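Local coordinates for protein 4-hydroxy-tetrahydrodipicolinate synthase (Methylacidiphilum fumariolicum SolV, PDB 6T3T) that probably catalyses the condensation of pyruvate with aspartate semialdehyde to 4-hydroxy-tetrahydrodipicolinate, a step of lysine biosynthesis, at residues D98-V103 with L128-Y133. Residues are numbered along the deposited sequence; the frame is centred on the assembly and turned at random.
Sequences DGVLLV and LPILLY. With SO4 (sulfate ion), chain E.
L101 and V103 reach the CD2 side of the Y133 ring at a slant, L101 through CD2, 3.8 Å from Y133 CD2, and V103 through CB and CG2. Y133 CG stands anti to the backbone N (chi1 177°), which carries the phenol past V103 toward the sulfate. L101 has the same first torsion (-177°) and crosses L131 obliquely, L101 CD1 3.6 Å from L131 CB. On the face opposite L101 and Y133, V100 CG2 lies alongside I130 CG1 at 3.7 Å, and L102 CD1 rests on I130 CG2. Between the two faces the backbones pair in parallel: V100 N donates to P129 O, L131 N to V100 O (2.9 Å, 178° at the hydrogen) and L102 N to L131 O (2.8 Å). These neighbouring strands of the eight-stranded TIM barrel are joined by helix 112-125 in a beta-alpha-beta unit; F119 of that helix covers L102 and L132, whereas L101, L131 and Y133 face the barrel interior. Y133, the predicted proton donor/acceptor, lies close to K162, the predicted Schiff-base lysine, and packs on Y107 of a neighbouring subunit. Sulfate O3 sits at the ring edge, near its plane, 3.3 Å from Y133 OH: at most a weak hydrogen bond, since another acceptor lies within reach of that proton. T44 and T45 also bind the ion. A leucine in place of Y133 would probably leave L101 CD2 and V103 CB without the ring they pack on.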
# COMPACT_ATOMS: atom_id res chain seq x y z
N ASP A 98 9.67 31.40 18.68
CA ASP A 98 10.28 30.51 19.65
C ASP A 98 10.96 29.30 19.02
O ASP A 98 11.82 28.71 19.67
CB ASP A 98 9.22 30.05 20.64
CG ASP A 98 8.52 31.20 21.28
OD1 ASP A 98 9.19 31.97 22.00
OD2 ASP A 98 7.32 31.40 20.98
N GLY A 99 10.61 28.95 17.78
CA GLY A 99 11.17 27.77 17.13
C GLY A 99 10.54 27.60 15.76
O GLY A 99 9.65 28.35 15.37
N VAL A 100 10.98 26.56 15.03
CA VAL A 100 10.46 26.32 13.69
C VAL A 100 10.04 24.87 13.53
O VAL A 100 10.55 23.98 14.22
CB VAL A 100 11.44 26.69 12.55
CG1 VAL A 100 11.61 28.20 12.44
CG2 VAL A 100 12.80 25.98 12.70
N LEU A 101 9.06 24.65 12.65
CA LEU A 101 8.62 23.31 12.27
C LEU A 101 9.10 23.04 10.85
O LEU A 101 8.76 23.78 9.93
CB LEU A 101 7.09 23.21 12.31
CG LEU A 101 6.46 21.86 12.01
CD1 LEU A 101 6.64 20.97 13.23
CD2 LEU A 101 4.98 21.99 11.64
N LEU A 102 9.87 21.96 10.67
CA LEU A 102 10.51 21.65 9.39
C LEU A 102 9.90 20.36 8.82
O LEU A 102 10.22 19.26 9.26
CB LEU A 102 12.02 21.51 9.56
CG LEU A 102 12.81 22.76 10.03
CD1 LEU A 102 14.27 22.42 10.36
CD2 LEU A 102 12.75 23.90 9.01
N VAL A 103 9.01 20.50 7.84
CA VAL A 103 8.51 19.32 7.13
C VAL A 103 9.67 18.66 6.41
O VAL A 103 10.61 19.33 5.94
CB VAL A 103 7.41 19.72 6.13
CG1 VAL A 103 8.02 20.48 4.93
CG2 VAL A 103 6.63 18.48 5.65
N LEU A 128 17.63 28.48 16.92
CA LEU A 128 16.25 28.18 17.28
C LEU A 128 16.06 26.69 17.58
O LEU A 128 16.69 25.83 16.93
CB LEU A 128 15.30 28.60 16.16
CG LEU A 128 15.11 30.11 15.99
CD1 LEU A 128 14.18 30.37 14.82
CD2 LEU A 128 14.55 30.73 17.26
N PRO A 129 15.21 26.34 18.54
CA PRO A 129 14.75 24.94 18.64
C PRO A 129 13.99 24.55 17.38
O PRO A 129 13.32 25.38 16.76
CB PRO A 129 13.82 24.95 19.86
CG PRO A 129 14.23 26.19 20.64
CD PRO A 129 14.61 27.19 19.58
N ILE A 130 14.07 23.27 17.03
CA ILE A 130 13.50 22.74 15.79
C ILE A 130 12.58 21.57 16.10
O ILE A 130 12.92 20.69 16.89
CB ILE A 130 14.60 22.30 14.82
CG1 ILE A 130 15.14 23.54 14.08
CG2 ILE A 130 14.07 21.26 13.84
CD1 ILE A 130 16.54 23.39 13.62
N LEU A 131 11.39 21.57 15.50
CA LEU A 131 10.52 20.40 15.45
C LEU A 131 10.59 19.82 14.04
O LEU A 131 10.34 20.54 13.07
CB LEU A 131 9.08 20.75 15.83
CG LEU A 131 8.74 21.21 17.26
CD1 LEU A 131 7.34 21.81 17.27
CD2 LEU A 131 8.80 20.06 18.27
N LEU A 132 10.96 18.55 13.94
CA LEU A 132 10.85 17.83 12.68
C LEU A 132 9.38 17.57 12.38
O LEU A 132 8.52 17.62 13.27
CB LEU A 132 11.60 16.49 12.74
CG LEU A 132 13.10 16.50 13.06
CD1 LEU A 132 13.68 15.08 13.07
CD2 LEU A 132 13.89 17.43 12.08
N TYR A 133 9.08 17.26 11.12
CA TYR A 133 7.69 17.01 10.76
C TYR A 133 7.65 15.88 9.73
O TYR A 133 8.03 16.08 8.58
CB TYR A 133 7.04 18.29 10.27
CG TYR A 133 5.61 18.23 9.78
CD1 TYR A 133 4.78 17.15 10.05
CD2 TYR A 133 5.09 19.28 9.05
CE1 TYR A 133 3.48 17.12 9.58
CE2 TYR A 133 3.80 19.27 8.58
CZ TYR A 133 3.00 18.20 8.84
OH TYR A 133 1.72 18.23 8.35
S SO4 E . 0.58 21.75 9.34
O1 SO4 E . -0.35 22.85 9.08
O2 SO4 E . 1.52 22.06 10.40
O3 SO4 E . 1.41 21.52 8.16
O4 SO4 E . -0.22 20.59 9.71